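Local coordinates for guanine deaminase (Escherichia coli, PDB 6OHB), which catalyses the zinc-dependent hydrolytic deamination of guanine to xanthine and ammonia, a step of purine degradation, at residues Arg67-Val79 with Gly378-Glu392. Sequence-based numbering, arbitrary orientation.
Sequences RDYRGKLIVPGFV and GNFLPGKEADFVVME
The ring of Y69 carries V390 on one face, methyl CG2 standing over it 4.0 Å from the ring centroid and 22° off the ring normal, a CH-pi contact displaced toward the CD2-CE2 rim. CG of Y69 lies beside its own backbone N (chi1 -63°), which sets the ring face under V390 CG2, while V390 CG1 touches CB and CG at the root of the side chain; the hydroxyl hydrogen-bonds that of Y429. With an alanine in place of Y69, V390 CG2 would probably lose its aromatic cover and the Y429 hydroxyl this partner. The other rings are met obliquely: F388 by I74 CG2, 3.6 Å from its CD2, and F380 by the backbone around V75 and P76. F78 makes a Met-aromatic contact, M391 SD lying 4.0 Å from CZ; bends at chi2 and chi3 curl the methionine toward that ring, while its CG rests on V75 CG2.

The backbones between them, strands 73-76 and 388-391, run antiparallel. L73 with M391 and V75 with V389 are hydrogen-bonded pairs; the V75 N to V389 O bond is nearly straight (2.9 Å, 171° at the hydrogen). I74 and V390 form the non-hydrogen-bonded pair between them, their side chains on the opposite face from V75 and M391. Past P76, G77 N bonds D387 O at 3.0 Å, from above the carbonyl plane.

The contact sits where the small beta domain meets the amidohydrolase barrel: the strand through L73-P76 runs on past a break to zinc ligands H82 and H84, away from the contact itself. Strand 14-18 flanks 73-76 through backbone bonds to I74, strand 425-430 pairs antiparallel with 388-391, I425 touching V389 and M391 and R427 touching V390, and beyond the type II turn Y69-K72 strand 67-70 joins strand 8-12 in another sheet.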
loop_
_atom_site.group_PDB
_atom_site.type_symbol
_atom_site.label_atom_id
_atom_site.label_comp_id
_atom_site.label_asym_id
_atom_site.label_seq_id
_atom_site.Cartn_x
_atom_site.Cartn_y
_atom_site.Cartn_z
ATOM N N ARG A 67 -7.687 23.859 -23.014
ATOM C CA ARG A 67 -7.169 23.509 -21.694
ATOM C C ARG A 67 -5.841 22.790 -21.891
ATOM O O ARG A 67 -5.803 21.687 -22.446
ATOM C CB ARG A 67 -8.166 22.639 -20.935
ATOM C CG ARG A 67 -9.501 23.317 -20.702
ATOM C CD ARG A 67 -10.619 22.560 -21.396
ATOM N NE ARG A 67 -11.842 23.351 -21.499
ATOM C CZ ARG A 67 -12.736 23.479 -20.523
ATOM N NH1 ARG A 67 -12.548 22.869 -19.356
ATOM N NH2 ARG A 67 -13.821 24.220 -20.713
ATOM N N ASP A 68 -4.751 23.424 -21.467
ATOM C CA ASP A 68 -3.391 22.967 -21.753
ATOM C C ASP A 68 -2.876 22.169 -20.553
ATOM O O ASP A 68 -2.450 22.742 -19.547
ATOM C CB ASP A 68 -2.503 24.167 -22.068
ATOM C CG ASP A 68 -1.116 23.770 -22.530
ATOM O OD1 ASP A 68 -0.852 22.555 -22.656
ATOM O OD2 ASP A 68 -0.282 24.678 -22.747
ATOM N N TYR A 69 -2.915 20.840 -20.659
ATOM C CA TYR A 69 -2.415 19.958 -19.610
ATOM C C TYR A 69 -1.086 19.313 -19.992
ATOM O O TYR A 69 -0.795 18.188 -19.579
ATOM C CB TYR A 69 -3.446 18.877 -19.284
ATOM C CG TYR A 69 -4.746 19.409 -18.731
ATOM C CD1 TYR A 69 -4.766 20.228 -17.605
ATOM C CD2 TYR A 69 -5.960 19.091 -19.331
ATOM C CE1 TYR A 69 -5.965 20.719 -17.090
ATOM C CE2 TYR A 69 -7.163 19.577 -18.826
ATOM C CZ TYR A 69 -7.157 20.388 -17.705
ATOM O OH TYR A 69 -8.345 20.872 -17.205
ATOM N N ARG A 70 -0.269 20.015 -20.777
ATOM C CA ARG A 70 1.027 19.478 -21.166
ATOM C C ARG A 70 1.921 19.326 -19.946
ATOM O O ARG A 70 1.946 20.183 -19.062
ATOM C CB ARG A 70 1.683 20.371 -22.221
ATOM C CG ARG A 70 1.077 20.168 -23.610
ATOM C CD ARG A 70 1.699 21.083 -24.649
ATOM N NE ARG A 70 1.425 22.491 -24.378
ATOM C CZ ARG A 70 1.958 23.498 -25.059
ATOM N NH1 ARG A 70 2.790 23.253 -26.061
ATOM N NH2 ARG A 70 1.656 24.750 -24.742
ATOM N N GLY A 71 2.653 18.218 -19.902
ATOM C CA GLY A 71 3.378 17.803 -18.726
ATOM C C GLY A 71 2.635 16.794 -17.878
ATOM O O GLY A 71 3.262 16.104 -17.068
ATOM N N LYS A 72 1.329 16.663 -18.076
ATOM C CA LYS A 72 0.510 15.674 -17.394
ATOM C C LYS A 72 0.230 14.503 -18.333
ATOM O O LYS A 72 0.567 14.527 -19.520
ATOM C CB LYS A 72 -0.808 16.296 -16.920
ATOM C CG LYS A 72 -0.676 17.656 -16.246
ATOM C CD LYS A 72 -0.068 17.530 -14.857
ATOM C CE LYS A 72 -0.445 18.706 -13.973
ATOM N NZ LYS A 72 0.188 19.982 -14.404
ATOM N N LEU A 73 -0.399 13.468 -17.786
ATOM C CA LEU A 73 -0.813 12.308 -18.561
ATOM C C LEU A 73 -2.319 12.125 -18.433
ATOM O O LEU A 73 -2.845 12.047 -17.324
ATOM C CB LEU A 73 -0.064 11.059 -18.095
ATOM C CG LEU A 73 0.223 9.996 -19.156
ATOM C CD1 LEU A 73 1.472 10.361 -19.959
ATOM C CD2 LEU A 73 0.391 8.646 -18.476
ATOM N N ILE A 74 -3.011 12.015 -19.561
ATOM C CA ILE A 74 -4.465 11.959 -19.595
ATOM C C ILE A 74 -4.872 10.532 -19.927
ATOM O O ILE A 74 -4.450 9.971 -20.952
ATOM C CB ILE A 74 -5.050 12.960 -20.604
ATOM C CG1 ILE A 74 -4.507 14.360 -20.323
ATOM C CG2 ILE A 74 -6.570 12.949 -20.553
ATOM C CD1 ILE A 74 -5.058 15.427 -21.272
ATOM N N VAL A 75 -5.691 9.955 -19.053
ATOM C CA VAL A 75 -6.120 8.563 -19.161
ATOM C C VAL A 75 -7.638 8.527 -19.091
ATOM O O VAL A 75 -8.274 9.470 -18.595
ATOM C CB VAL A 75 -5.494 7.692 -18.046
ATOM C CG1 VAL A 75 -3.990 7.793 -18.092
ATOM C CG2 VAL A 75 -6.009 8.126 -16.677
ATOM N N PRO A 76 -8.259 7.466 -19.600
ATOM C CA PRO A 76 -9.704 7.318 -19.407
ATOM C C PRO A 76 -10.021 7.138 -17.930
ATOM O O PRO A 76 -9.197 6.650 -17.155
ATOM C CB PRO A 76 -10.049 6.062 -20.216
ATOM C CG PRO A 76 -8.897 5.867 -21.147
ATOM C CD PRO A 76 -7.698 6.384 -20.426
ATOM N N GLY A 77 -11.226 7.552 -17.544
ATOM C CA GLY A 77 -11.627 7.445 -16.151
ATOM C C GLY A 77 -11.559 6.009 -15.661
ATOM O O GLY A 77 -11.847 5.063 -16.398
ATOM N N PHE A 78 -11.130 5.844 -14.412
ATOM C CA PHE A 78 -11.027 4.509 -13.839
ATOM C C PHE A 78 -12.402 3.920 -13.540
ATOM O O PHE A 78 -13.361 4.635 -13.215
ATOM C CB PHE A 78 -10.171 4.532 -12.571
ATOM C CG PHE A 78 -8.776 5.037 -12.802
ATOM C CD1 PHE A 78 -8.022 4.560 -13.862
ATOM C CD2 PHE A 78 -8.227 6.002 -11.974
ATOM C CE1 PHE A 78 -6.742 5.026 -14.089
ATOM C CE2 PHE A 78 -6.944 6.474 -12.196
ATOM C CZ PHE A 78 -6.202 5.983 -13.257
ATOM N N VAL A 79 -12.463 2.588 -13.606
ATOM C CA VAL A 79 -13.692 1.816 -13.458
ATOM C C VAL A 79 -13.526 0.912 -12.241
ATOM O O VAL A 79 -12.712 -0.024 -12.256
ATOM C CB VAL A 79 -14.000 0.993 -14.715
ATOM C CG1 VAL A 79 -15.284 0.200 -14.520
ATOM C CG2 VAL A 79 -14.096 1.908 -15.941
ATOM N N GLY A 378 -14.064 3.911 -21.653
ATOM C CA GLY A 378 -12.872 3.093 -21.527
ATOM C C GLY A 378 -11.698 3.538 -22.369
ATOM O O GLY A 378 -10.563 3.129 -22.085
ATOM N N ASN A 379 -11.922 4.334 -23.409
ATOM C CA ASN A 379 -10.821 4.865 -24.203
ATOM C C ASN A 379 -11.301 6.138 -24.895
ATOM O O ASN A 379 -12.390 6.648 -24.613
ATOM C CB ASN A 379 -10.287 3.813 -25.183
ATOM C CG ASN A 379 -11.385 3.146 -25.997
ATOM O OD1 ASN A 379 -12.452 3.718 -26.219
ATOM N ND2 ASN A 379 -11.123 1.923 -26.444
ATOM N N PHE A 380 -10.467 6.668 -25.788
ATOM C CA PHE A 380 -10.732 7.939 -26.449
ATOM C C PHE A 380 -11.216 7.758 -27.887
ATOM O O PHE A 380 -10.952 8.611 -28.741
ATOM C CB PHE A 380 -9.485 8.823 -26.404
ATOM C CG PHE A 380 -9.045 9.173 -25.011
ATOM C CD1 PHE A 380 -9.803 10.026 -24.221
ATOM C CD2 PHE A 380 -7.883 8.637 -24.483
ATOM C CE1 PHE A 380 -9.401 10.347 -22.935
ATOM C CE2 PHE A 380 -7.479 8.947 -23.198
ATOM C CZ PHE A 380 -8.236 9.802 -22.425
ATOM N N LEU A 381 -11.918 6.664 -28.170
ATOM C CA LEU A 381 -12.483 6.467 -29.498
ATOM C C LEU A 381 -13.618 7.464 -29.735
ATOM O O LEU A 381 -14.415 7.723 -28.825
ATOM C CB LEU A 381 -13.014 5.043 -29.660
ATOM C CG LEU A 381 -12.024 3.878 -29.661
ATOM C CD1 LEU A 381 -12.786 2.560 -29.700
ATOM C CD2 LEU A 381 -11.055 3.977 -30.830
ATOM N N PRO A 382 -13.703 8.053 -30.931
ATOM C CA PRO A 382 -14.819 8.959 -31.239
ATOM C C PRO A 382 -16.164 8.320 -30.915
ATOM O O PRO A 382 -16.376 7.124 -31.133
ATOM C CB PRO A 382 -14.662 9.215 -32.743
ATOM C CG PRO A 382 -13.191 9.045 -32.998
ATOM C CD PRO A 382 -12.718 7.979 -32.027
ATOM N N GLY A 383 -17.067 9.122 -30.355
ATOM C CA GLY A 383 -18.354 8.640 -29.911
ATOM C C GLY A 383 -18.426 8.203 -28.457
ATOM O O GLY A 383 -19.529 8.139 -27.904
ATOM N N LYS A 384 -17.293 7.901 -27.822
ATOM C CA LYS A 384 -17.305 7.477 -26.425
ATOM C C LYS A 384 -17.635 8.636 -25.490
ATOM O O LYS A 384 -17.379 9.806 -25.791
ATOM C CB LYS A 384 -15.952 6.889 -26.025
ATOM C CG LYS A 384 -15.605 5.583 -26.701
ATOM C CD LYS A 384 -16.557 4.484 -26.292
ATOM C CE LYS A 384 -16.025 3.139 -26.740
ATOM N NZ LYS A 384 -14.868 2.731 -25.892
ATOM N N GLU A 385 -18.205 8.297 -24.336
ATOM C CA GLU A 385 -18.489 9.304 -23.323
ATOM C C GLU A 385 -17.188 9.828 -22.722
ATOM O O GLU A 385 -16.264 9.064 -22.429
ATOM C CB GLU A 385 -19.405 8.723 -22.249
ATOM C CG GLU A 385 -20.728 8.252 -22.842
ATOM C CD GLU A 385 -21.592 7.474 -21.872
ATOM O OE1 GLU A 385 -21.116 7.143 -20.760
ATOM O OE2 GLU A 385 -22.753 7.186 -22.241
ATOM N N ALA A 386 -17.116 11.148 -22.553
ATOM C CA ALA A 386 -15.863 11.818 -22.199
ATOM C C ALA A 386 -15.698 11.864 -20.678
ATOM O O ALA A 386 -15.839 12.898 -20.026
ATOM C CB ALA A 386 -15.819 13.211 -22.819
ATOM N N ASP A 387 -15.376 10.700 -20.121
ATOM C CA ASP A 387 -14.982 10.555 -18.723
ATOM C C ASP A 387 -13.479 10.324 -18.728
ATOM O O ASP A 387 -13.018 9.293 -19.224
ATOM C CB ASP A 387 -15.683 9.373 -18.053
ATOM C CG ASP A 387 -17.193 9.509 -18.011
ATOM O OD1 ASP A 387 -17.720 10.636 -18.157
ATOM O OD2 ASP A 387 -17.856 8.462 -17.830
ATOM N N PHE A 388 -12.709 11.266 -18.189
ATOM C CA PHE A 388 -11.267 11.065 -18.210
ATOM C C PHE A 388 -10.616 11.787 -17.039
ATOM O O PHE A 388 -11.235 12.604 -16.354
ATOM C CB PHE A 388 -10.647 11.505 -19.545
ATOM C CG PHE A 388 -10.863 12.959 -19.887
ATOM C CD1 PHE A 388 -12.016 13.372 -20.535
ATOM C CD2 PHE A 388 -9.886 13.905 -19.602
ATOM C CE1 PHE A 388 -12.206 14.706 -20.869
ATOM C CE2 PHE A 388 -10.067 15.237 -19.936
ATOM C CZ PHE A 388 -11.230 15.638 -20.570
ATOM N N VAL A 389 -9.350 11.445 -16.807
ATOM C CA VAL A 389 -8.581 11.926 -15.668
ATOM C C VAL A 389 -7.252 12.475 -16.171
ATOM O O VAL A 389 -6.536 11.802 -16.925
ATOM C CB VAL A 389 -8.337 10.816 -14.627
ATOM C CG1 VAL A 389 -7.650 11.388 -13.388
ATOM C CG2 VAL A 389 -9.643 10.129 -14.261
ATOM N N VAL A 390 -6.930 13.694 -15.760
ATOM C CA VAL A 390 -5.598 14.254 -15.943
ATOM C C VAL A 390 -4.783 13.899 -14.704
ATOM O O VAL A 390 -5.134 14.310 -13.588
ATOM C CB VAL A 390 -5.658 15.773 -16.154
ATOM C CG1 VAL A 390 -4.285 16.314 -16.493
ATOM C CG2 VAL A 390 -6.676 16.115 -17.243
ATOM N N MET A 391 -3.680 13.174 -14.920
ATOM C CA MET A 391 -2.812 12.601 -13.907
ATOM C C MET A 391 -1.485 13.339 -13.876
ATOM O O MET A 391 -0.958 13.742 -14.922
ATOM C CB MET A 391 -2.494 11.128 -14.201
ATOM C CG MET A 391 -3.667 10.234 -14.501
ATOM S SD MET A 391 -4.275 9.439 -13.019
ATOM C CE MET A 391 -2.789 8.598 -12.474
ATOM N N GLU A 392 -0.938 13.491 -12.673
ATOM C CA GLU A 392 0.380 14.079 -12.480
ATOM C C GLU A 392 1.293 12.949 -12.032
ATOM O O GLU A 392 1.364 12.639 -10.838
ATOM C CB GLU A 392 0.337 15.202 -11.442
ATOM C CG GLU A 392 1.557 16.118 -11.463
ATOM C CD GLU A 392 1.492 17.190 -10.396
ATOM O OE1 GLU A 392 0.403 17.372 -9.809
ATOM O OE2 GLU A 392 2.529 17.842 -10.138
#